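Long-range contacts in hypothetical protein, similar to alpha-acetolactate decarboxylase (Staphylococcus aureus subsp. aureus, PDB 1XV2), which binds zinc and is probably an acetolactate decarboxylase, converting alpha-acetolactate to acetoin and carbon dioxide: residues Gly15-Thr25 against Asn216-Tyr226; Ile28-Ile39 against Val49-Tyr57. All coordinates share one frame; numbering follows the deposited sequence.

Contact 1: Gly15-Thr25 against Asn216-Tyr226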
loop_
_atom_site.group_PDB
_atom_site.type_symbol
_atom_site.label_atom_id
_atom_site.label_comp_id
_atom_site.label_asym_id
_atom_site.label_seq_id
_atom_site.Cartn_x
_atom_site.Cartn_y
_atom_site.Cartn_z
ATOM N N GLY A 15 -8.359 -5.068 4.535
ATOM C CA GLY A 15 -8.568 -6.404 4.010
ATOM C C GLY A 15 -8.212 -7.517 4.982
ATOM O O GLY A 15 -8.912 -8.523 5.054
ATOM N N THR A 16 -7.120 -7.346 5.721
ATOM C CA THR A 16 -6.684 -8.345 6.688
ATOM C C THR A 16 -7.593 -8.323 7.917
ATOM O O THR A 16 -7.815 -9.355 8.553
ATOM C CB THR A 16 -5.214 -8.101 7.121
ATOM O OG1 THR A 16 -4.346 -8.303 5.997
ATOM C CG2 THR A 16 -4.815 -9.055 8.238
ATOM N N LEU A 17 -8.113 -7.148 8.257
ATOM C CA LEU A 17 -9.023 -7.042 9.392
ATOM C C LEU A 17 -10.279 -7.819 8.995
ATOM O O LEU A 17 -10.759 -8.665 9.747
ATOM C CB LEU A 17 -9.385 -5.577 9.670
ATOM C CG LEU A 17 -10.158 -5.308 10.969
ATOM C CD1 LEU A 17 -9.198 -5.387 12.147
ATOM C CD2 LEU A 17 -10.818 -3.929 10.919
HETATM N N MSE A 18 -10.792 -7.533 7.797
HETATM C CA MSE A 18 -11.989 -8.198 7.278
HETATM C C MSE A 18 -11.813 -9.713 7.259
HETATM O O MSE A 18 -12.776 -10.464 7.407
HETATM C CB MSE A 18 -12.292 -7.724 5.851
HETATM C CG MSE A 18 -12.708 -6.269 5.718
HETATM SE SE MSE A 18 -14.417 -5.866 6.531
HETATM C CE MSE A 18 -15.577 -6.713 5.258
ATOM N N ALA A 19 -10.571 -10.152 7.072
ATOM C CA ALA A 19 -10.250 -11.572 7.018
ATOM C C ALA A 19 -10.394 -12.277 8.364
ATOM O O ALA A 19 -10.390 -13.506 8.423
ATOM C CB ALA A 19 -8.837 -11.762 6.482
ATOM N N GLY A 20 -10.502 -11.510 9.446
ATOM C CA GLY A 20 -10.661 -12.130 10.749
ATOM C C GLY A 20 -9.527 -11.952 11.740
ATOM O O GLY A 20 -9.587 -12.491 12.844
ATOM N N LEU A 21 -8.490 -11.210 11.363
ATOM C CA LEU A 21 -7.373 -10.985 12.273
ATOM C C LEU A 21 -7.670 -9.739 13.097
ATOM O O LEU A 21 -7.259 -8.632 12.756
ATOM C CB LEU A 21 -6.065 -10.826 11.490
ATOM C CG LEU A 21 -5.513 -12.134 10.913
ATOM C CD1 LEU A 21 -6.439 -12.660 9.835
ATOM C CD2 LEU A 21 -4.127 -11.895 10.341
ATOM N N LEU A 22 -8.385 -9.939 14.199
ATOM C CA LEU A 22 -8.792 -8.837 15.055
ATOM C C LEU A 22 -7.935 -8.587 16.294
ATOM O O LEU A 22 -8.280 -7.742 17.118
ATOM C CB LEU A 22 -10.251 -9.044 15.465
ATOM C CG LEU A 22 -11.171 -9.512 14.329
ATOM C CD1 LEU A 22 -12.609 -9.581 14.827
ATOM C CD2 LEU A 22 -11.058 -8.558 13.140
ATOM N N GLU A 23 -6.827 -9.309 16.436
ATOM C CA GLU A 23 -5.956 -9.107 17.592
ATOM C C GLU A 23 -5.380 -7.691 17.631
ATOM O O GLU A 23 -4.990 -7.143 16.602
ATOM C CB GLU A 23 -4.804 -10.119 17.582
ATOM C CG GLU A 23 -5.167 -11.488 18.134
ATOM C CD GLU A 23 -3.982 -12.441 18.172
ATOM O OE1 GLU A 23 -2.875 -12.008 18.555
ATOM O OE2 GLU A 23 -4.162 -13.627 17.831
ATOM N N GLY A 24 -5.337 -7.094 18.818
ATOM C CA GLY A 24 -4.773 -5.761 18.946
ATOM C C GLY A 24 -3.277 -5.903 18.757
ATOM O O GLY A 24 -2.642 -6.692 19.453
ATOM N N THR A 25 -2.702 -5.153 17.823
ATOM C CA THR A 25 -1.271 -5.267 17.559
ATOM C C THR A 25 -0.488 -3.975 17.726
ATOM O O THR A 25 0.736 -3.959 17.595
ATOM C CB THR A 25 -1.037 -5.800 16.144
ATOM O OG1 THR A 25 -1.707 -4.951 15.203
ATOM C CG2 THR A 25 -1.580 -7.212 16.020
ATOM N N ASN A 216 3.620 -9.889 15.915
ATOM C CA ASN A 216 2.409 -10.631 16.229
ATOM C C ASN A 216 2.441 -11.991 15.547
ATOM O O ASN A 216 2.422 -12.088 14.321
ATOM C CB ASN A 216 1.174 -9.832 15.792
ATOM C CG ASN A 216 -0.123 -10.543 16.109
ATOM O OD1 ASN A 216 -0.648 -11.294 15.290
ATOM N ND2 ASN A 216 -0.644 -10.319 17.316
ATOM N N GLU A 217 2.485 -13.042 16.358
ATOM C CA GLU A 217 2.547 -14.405 15.855
ATOM C C GLU A 217 1.357 -14.838 15.004
ATOM O O GLU A 217 1.525 -15.575 14.033
ATOM C CB GLU A 217 2.718 -15.377 17.026
ATOM C CG GLU A 217 2.864 -16.828 16.608
ATOM C CD GLU A 217 3.243 -17.727 17.767
ATOM O OE1 GLU A 217 4.335 -17.526 18.342
ATOM O OE2 GLU A 217 2.449 -18.633 18.104
ATOM N N THR A 218 0.156 -14.397 15.363
ATOM C CA THR A 218 -1.023 -14.785 14.599
ATOM C C THR A 218 -0.959 -14.233 13.175
ATOM O O THR A 218 -1.244 -14.946 12.212
ATOM C CB THR A 218 -2.315 -14.305 15.284
ATOM O OG1 THR A 218 -2.385 -14.862 16.604
ATOM C CG2 THR A 218 -3.529 -14.756 14.493
ATOM N N PHE A 219 -0.581 -12.966 13.045
ATOM C CA PHE A 219 -0.463 -12.347 11.732
ATOM C C PHE A 219 0.647 -13.039 10.931
ATOM O O PHE A 219 0.435 -13.473 9.801
ATOM C CB PHE A 219 -0.142 -10.859 11.875
ATOM C CG PHE A 219 0.091 -10.164 10.559
ATOM C CD1 PHE A 219 -0.958 -9.977 9.659
ATOM C CD2 PHE A 219 1.366 -9.741 10.199
ATOM C CE1 PHE A 219 -0.737 -9.384 8.418
ATOM C CE2 PHE A 219 1.600 -9.144 8.955
ATOM C CZ PHE A 219 0.549 -8.968 8.065
ATOM N N VAL A 220 1.827 -13.143 11.531
ATOM C CA VAL A 220 2.971 -13.784 10.892
ATOM C C VAL A 220 2.669 -15.174 10.320
ATOM O O VAL A 220 2.949 -15.447 9.150
ATOM C CB VAL A 220 4.160 -13.905 11.891
ATOM C CG1 VAL A 220 5.190 -14.900 11.382
ATOM C CG2 VAL A 220 4.815 -12.548 12.082
ATOM N N LYS A 221 2.090 -16.043 11.145
ATOM C CA LYS A 221 1.785 -17.419 10.738
ATOM C C LYS A 221 0.463 -17.654 10.009
ATOM O O LYS A 221 0.250 -18.726 9.434
ATOM C CB LYS A 221 1.803 -18.335 11.961
ATOM C CG LYS A 221 3.123 -18.439 12.693
ATOM C CD LYS A 221 2.969 -19.409 13.853
ATOM C CE LYS A 221 4.272 -19.636 14.598
ATOM N NZ LYS A 221 4.077 -20.631 15.698
ATOM N N ALA A 222 -0.426 -16.670 10.029
ATOM C CA ALA A 222 -1.730 -16.835 9.404
ATOM C C ALA A 222 -1.753 -17.017 7.892
ATOM O O ALA A 222 -0.968 -16.413 7.157
ATOM C CB ALA A 222 -2.639 -15.669 9.788
ATOM N N LYS A 223 -2.662 -17.880 7.447
ATOM C CA LYS A 223 -2.877 -18.126 6.028
ATOM C C LYS A 223 -4.151 -17.327 5.782
ATOM O O LYS A 223 -5.257 -17.822 5.987
ATOM C CB LYS A 223 -3.120 -19.612 5.755
ATOM C CG LYS A 223 -3.349 -19.932 4.281
ATOM C CD LYS A 223 -3.404 -21.432 4.036
ATOM C CE LYS A 223 -3.657 -21.751 2.569
ATOM N NZ LYS A 223 -4.972 -21.221 2.106
ATOM N N ILE A 224 -3.982 -16.079 5.366
ATOM C CA ILE A 224 -5.105 -15.179 5.151
ATOM C C ILE A 224 -5.909 -15.432 3.884
ATOM O O ILE A 224 -5.365 -15.446 2.781
ATOM C CB ILE A 224 -4.616 -13.711 5.156
ATOM C CG1 ILE A 224 -3.680 -13.485 6.349
ATOM C CG2 ILE A 224 -5.809 -12.764 5.249
ATOM C CD1 ILE A 224 -3.046 -12.102 6.404
ATOM N N ASP A 225 -7.214 -15.632 4.052
ATOM C CA ASP A 225 -8.112 -15.860 2.922
ATOM C C ASP A 225 -8.829 -14.556 2.595
ATOM O O ASP A 225 -9.628 -14.062 3.390
ATOM C CB ASP A 225 -9.141 -16.945 3.258
ATOM C CG ASP A 225 -10.199 -17.101 2.176
ATOM O OD1 ASP A 225 -9.834 -17.204 0.985
ATOM O OD2 ASP A 225 -11.401 -17.126 2.519
ATOM N N TYR A 226 -8.540 -14.006 1.421
ATOM C CA TYR A 226 -9.142 -12.747 0.997
ATOM C C TYR A 226 -10.317 -12.949 0.049
ATOM O O TYR A 226 -10.822 -11.996 -0.538
ATOM C CB TYR A 226 -8.080 -11.868 0.339
ATOM C CG TYR A 226 -7.022 -11.374 1.303
ATOM C CD1 TYR A 226 -7.323 -10.415 2.270
ATOM C CD2 TYR A 226 -5.720 -11.865 1.249
ATOM C CE1 TYR A 226 -6.348 -9.954 3.158
ATOM C CE2 TYR A 226 -4.741 -11.413 2.129
ATOM C CZ TYR A 226 -5.060 -10.459 3.080
ATOM O OH TYR A 226 -4.088 -10.016 3.947
HETATM O O HOH W 1 -0.469 -13.628 18.160
#
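The carboxylate of E23 reaches over the start of helix 217-221 and meets two residues there, one with each oxygen. OE1 of E23 accepts a bond from ND2 of N216 (3.1 Å, 162° at the hydrogen); the donor lies above the carboxylate plane, whereas the oxygen sits close to the plane of the amide. T218 OG1 lies very close to OE2 of E23, in a hydrogen bond whose modelled length is doubtful, and a water links E23 OE1 to the backbone N of T218. N216 CG stands opposite its backbone N (chi1 -179°), which lets OD1 cap the helix by accepting from F219 N at 2.8 Å.

Farther along, CD2 of L21 fits against the ring edge of F219, 3.8 Å from CD1. A19 CB presses tightly on I224 CG2 (3.4 Å). Y226 OH and T16 OG1 share a hydrogen bond of 2.7 Å; T16 OG1 also bonds T13, and the G15 carbonyl borders the Y226 ring edge. M18 packs on helix 229-236, while helix 217-221 turns to the second subunit, where L111 packs on F219 and N110 bonds the carbonyls of F219 and A222.

Contact 2: Ile28-Ile39 against Val49-Tyr57; sequences INELLEHGNLGI and VIFLDGKAY
The backbone N of F51 donates to G38 O in a short bond (2.7 Å, 164° at the hydrogen), although the donor stands well above the carbonyl plane. In return F51 O accepts one hydrogen bond, from G38 N (3.0 Å). A weaker CA-H...O contact supplements it, L37 CA lying 3.2 Å from F51 O. G38 and F51 are thus the hydrogen-bonded pair of an antiparallel ladder, followed by the non-hydrogen-bonded pair I39 and I50. At the other end, N36 O takes the N-H of G54 on a lone pair (169° at the hydrogen), tying the residue just before the strand to the type I' turn L52-K55.

F51 carries most of the apolar contact. With CG opposite its carbonyl carbon (chi1 -69°), the ring swings back toward strand 37-42, and its edge rests on the backbone of G38, CD2 of F51 lying 3.6 Å from G38 C; the lack of a side chain there permits this closeness. Helix 28-32 packs against the ring: I28 CD1 meets CE1 of F51, L31 CB meets CZ, and L32 CD2 meets CD1, each at 4.0 Å. From its own strand, V49 CG1 lies above one face, toward the rim. I28 CG2 also touches A56 CB (3.7 Å).

N36 and L37 together face T80 as a classic beta bulge. I39 and I50 both lean on H178, and I39 also touches H176; these histidines bind zinc with H189. V49 O accepts from H178 ND1, consistent with a second-shell role in orienting this ligand. Strands 37-42, 48-52 and 55-59 form a beta meander, with helix 28-32 against the F51 face and the zinc site on the I39/I50 face.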
loop_
_atom_site.group_PDB
_atom_site.type_symbol
_atom_site.label_atom_id
_atom_site.label_comp_id
_atom_site.label_asym_id
_atom_site.label_seq_id
_atom_site.Cartn_x
_atom_site.Cartn_y
_atom_site.Cartn_z
ATOM N N ILE A 28 -2.780 2.606 21.367
ATOM C CA ILE A 28 -3.348 3.914 21.041
ATOM C C ILE A 28 -2.246 4.968 21.110
ATOM O O ILE A 28 -2.112 5.803 20.215
ATOM C CB ILE A 28 -4.471 4.311 22.028
ATOM C CG1 ILE A 28 -5.745 3.526 21.718
ATOM C CG2 ILE A 28 -4.732 5.816 21.947
ATOM C CD1 ILE A 28 -6.373 3.874 20.373
ATOM N N ASN A 29 -1.458 4.917 22.183
ATOM C CA ASN A 29 -0.355 5.852 22.384
ATOM C C ASN A 29 0.647 5.785 21.236
ATOM O O ASN A 29 1.170 6.810 20.799
ATOM C CB ASN A 29 0.365 5.551 23.707
ATOM C CG ASN A 29 -0.438 5.978 24.928
ATOM O OD1 ASN A 29 -0.113 5.605 26.055
ATOM N ND2 ASN A 29 -1.480 6.770 24.711
ATOM N N GLU A 30 0.918 4.577 20.750
ATOM C CA GLU A 30 1.862 4.407 19.651
ATOM C C GLU A 30 1.317 5.051 18.374
ATOM O O GLU A 30 2.065 5.641 17.593
ATOM C CB GLU A 30 2.140 2.918 19.416
ATOM C CG GLU A 30 2.614 2.189 20.669
ATOM C CD GLU A 30 2.932 0.725 20.423
ATOM O OE1 GLU A 30 2.137 0.040 19.745
ATOM O OE2 GLU A 30 3.977 0.260 20.923
ATOM N N LEU A 31 0.009 4.940 18.167
ATOM C CA LEU A 31 -0.623 5.527 16.990
ATOM C C LEU A 31 -0.569 7.055 17.052
ATOM O O LEU A 31 -0.279 7.717 16.056
ATOM C CB LEU A 31 -2.078 5.059 16.884
ATOM C CG LEU A 31 -2.351 3.958 15.857
ATOM C CD1 LEU A 31 -2.193 4.525 14.452
ATOM C CD2 LEU A 31 -1.406 2.791 16.072
ATOM N N LEU A 32 -0.844 7.607 18.230
ATOM C CA LEU A 32 -0.830 9.048 18.417
ATOM C C LEU A 32 0.533 9.653 18.110
ATOM O O LEU A 32 0.641 10.848 17.839
ATOM C CB LEU A 32 -1.257 9.395 19.843
ATOM C CG LEU A 32 -2.766 9.320 20.087
ATOM C CD1 LEU A 32 -3.079 9.624 21.542
ATOM C CD2 LEU A 32 -3.469 10.320 19.175
ATOM N N GLU A 33 1.574 8.829 18.152
ATOM C CA GLU A 33 2.916 9.308 17.849
ATOM C C GLU A 33 2.998 9.690 16.374
ATOM O O GLU A 33 3.831 10.512 15.984
ATOM C CB GLU A 33 3.963 8.230 18.158
ATOM C CG GLU A 33 4.232 7.997 19.642
ATOM C CD GLU A 33 4.733 9.247 20.357
ATOM O OE1 GLU A 33 3.906 10.131 20.675
ATOM O OE2 GLU A 33 5.960 9.351 20.592
ATOM N N HIS A 34 2.127 9.097 15.559
ATOM C CA HIS A 34 2.117 9.371 14.127
ATOM C C HIS A 34 1.036 10.349 13.664
ATOM O O HIS A 34 0.999 10.714 12.492
ATOM C CB HIS A 34 1.969 8.070 13.330
ATOM C CG HIS A 34 3.113 7.118 13.500
ATOM N ND1 HIS A 34 3.205 6.244 14.562
ATOM C CD2 HIS A 34 4.210 6.900 12.737
ATOM C CE1 HIS A 34 4.308 5.527 14.444
ATOM N NE2 HIS A 34 4.935 5.905 13.346
ATOM N N GLY A 35 0.157 10.775 14.565
ATOM C CA GLY A 35 -0.880 11.702 14.148
ATOM C C GLY A 35 -1.789 12.238 15.233
ATOM O O GLY A 35 -1.625 11.928 16.414
ATOM N N ASN A 36 -2.758 13.050 14.815
ATOM C CA ASN A 36 -3.725 13.658 15.720
ATOM C C ASN A 36 -5.147 13.580 15.165
ATOM O O ASN A 36 -6.103 14.006 15.816
ATOM C CB ASN A 36 -3.363 15.120 15.972
ATOM C CG ASN A 36 -3.093 15.878 14.689
ATOM O OD1 ASN A 36 -3.855 15.789 13.727
ATOM N ND2 ASN A 36 -2.006 16.639 14.672
ATOM N N LEU A 37 -5.281 13.037 13.960
ATOM C CA LEU A 37 -6.584 12.897 13.326
ATOM C C LEU A 37 -6.659 11.575 12.579
ATOM O O LEU A 37 -5.790 11.264 11.764
ATOM C CB LEU A 37 -6.835 14.056 12.357
ATOM C CG LEU A 37 -8.134 14.012 11.547
ATOM C CD1 LEU A 37 -8.562 15.425 11.191
ATOM C CD2 LEU A 37 -7.940 13.169 10.296
ATOM N N GLY A 38 -7.702 10.797 12.858
ATOM C CA GLY A 38 -7.844 9.517 12.193
ATOM C C GLY A 38 -8.974 8.651 12.713
ATOM O O GLY A 38 -9.836 9.098 13.472
ATOM N N ILE A 39 -8.950 7.392 12.303
ATOM C CA ILE A 39 -9.972 6.433 12.680
ATOM C C ILE A 39 -9.335 5.084 12.979
ATOM O O ILE A 39 -8.224 4.800 12.535
ATOM C CB ILE A 39 -10.970 6.242 11.531
ATOM C CG1 ILE A 39 -10.231 5.688 10.308
ATOM C CG2 ILE A 39 -11.621 7.569 11.183
ATOM C CD1 ILE A 39 -11.082 5.565 9.071
ATOM N N VAL A 49 -13.012 3.934 16.889
ATOM C CA VAL A 49 -12.043 4.876 17.423
ATOM C C VAL A 49 -12.000 6.114 16.536
ATOM O O VAL A 49 -11.950 6.008 15.313
ATOM C CB VAL A 49 -10.624 4.268 17.476
ATOM C CG1 VAL A 49 -9.631 5.305 17.983
ATOM C CG2 VAL A 49 -10.617 3.045 18.379
ATOM N N ILE A 50 -12.044 7.287 17.155
ATOM C CA ILE A 50 -11.964 8.536 16.411
ATOM C C ILE A 50 -10.809 9.349 16.987
ATOM O O ILE A 50 -10.823 9.704 18.167
ATOM C CB ILE A 50 -13.251 9.399 16.535
ATOM C CG1 ILE A 50 -14.485 8.600 16.120
ATOM C CG2 ILE A 50 -13.122 10.640 15.660
ATOM C CD1 ILE A 50 -15.028 7.693 17.207
ATOM N N PHE A 51 -9.800 9.617 16.165
ATOM C CA PHE A 51 -8.666 10.422 16.604
ATOM C C PHE A 51 -9.029 11.859 16.250
ATOM O O PHE A 51 -9.128 12.209 15.075
ATOM C CB PHE A 51 -7.386 10.006 15.879
ATOM C CG PHE A 51 -6.881 8.640 16.266
ATOM C CD1 PHE A 51 -6.534 8.357 17.584
ATOM C CD2 PHE A 51 -6.740 7.640 15.309
ATOM C CE1 PHE A 51 -6.053 7.098 17.945
ATOM C CE2 PHE A 51 -6.258 6.376 15.661
ATOM C CZ PHE A 51 -5.916 6.107 16.982
ATOM N N LEU A 52 -9.243 12.681 17.272
ATOM C CA LEU A 52 -9.630 14.069 17.057
ATOM C C LEU A 52 -8.850 15.029 17.947
ATOM O O LEU A 52 -8.896 14.930 19.173
ATOM C CB LEU A 52 -11.129 14.222 17.317
ATOM C CG LEU A 52 -11.768 15.555 16.935
ATOM C CD1 LEU A 52 -11.608 15.793 15.439
ATOM C CD2 LEU A 52 -13.240 15.536 17.325
ATOM N N ASP A 53 -8.142 15.962 17.320
ATOM C CA ASP A 53 -7.350 16.946 18.044
ATOM C C ASP A 53 -6.367 16.283 19.009
ATOM O O ASP A 53 -6.257 16.684 20.167
ATOM C CB ASP A 53 -8.263 17.895 18.827
ATOM C CG ASP A 53 -9.158 18.734 17.930
ATOM O OD1 ASP A 53 -8.639 19.397 17.007
ATOM O OD2 ASP A 53 -10.386 18.739 18.159
ATOM N N GLY A 54 -5.663 15.261 18.531
ATOM C CA GLY A 54 -4.691 14.572 19.363
ATOM C C GLY A 54 -5.268 13.700 20.462
ATOM O O GLY A 54 -4.522 13.054 21.196
ATOM N N LYS A 55 -6.590 13.679 20.588
ATOM C CA LYS A 55 -7.237 12.864 21.609
ATOM C C LYS A 55 -7.824 11.617 20.954
ATOM O O LYS A 55 -8.153 11.630 19.770
ATOM C CB LYS A 55 -8.346 13.662 22.300
ATOM C CG LYS A 55 -7.938 15.073 22.713
ATOM C CD LYS A 55 -6.739 15.072 23.647
ATOM C CE LYS A 55 -7.061 14.372 24.959
ATOM N NZ LYS A 55 -8.198 15.017 25.678
ATOM N N ALA A 56 -7.953 10.541 21.723
ATOM C CA ALA A 56 -8.496 9.295 21.194
ATOM C C ALA A 56 -9.809 8.952 21.880
ATOM O O ALA A 56 -9.847 8.741 23.086
ATOM C CB ALA A 56 -7.489 8.166 21.387
ATOM N N TYR A 57 -10.884 8.894 21.101
ATOM C CA TYR A 57 -12.206 8.587 21.633
ATOM C C TYR A 57 -12.709 7.221 21.178
ATOM O O TYR A 57 -12.315 6.716 20.124
ATOM C CB TYR A 57 -13.201 9.667 21.199
ATOM C CG TYR A 57 -12.821 11.056 21.655
ATOM C CD1 TYR A 57 -12.956 11.432 22.991
ATOM C CD2 TYR A 57 -12.285 11.981 20.761
ATOM C CE1 TYR A 57 -12.564 12.693 23.427
ATOM C CE2 TYR A 57 -11.889 13.248 21.186
ATOM C CZ TYR A 57 -12.031 13.594 22.522
ATOM O OH TYR A 57 -11.635 14.838 22.956
#

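The two contacts lie 22 Å apart, centre to centre, and share no touch, although residues 15-25 of contact 1 run almost directly into residues 28-39 of contact 2. Along the chain, contact 2 is nested inside the long loop that contact 1 closes by bringing residues 216-226 back to the N-terminal region. Contact 2 is buried and local, built on the seven-stranded mixed sheet, with I39 about 5 Å from the zinc. Contact 1 lies at the surface, joining helix 14-18 and the loop after it to helix 217-221 and the extended residues that follow. One belongs to the core beside the metal site, the other to the periphery, beside helix 229-236 and the second subunit.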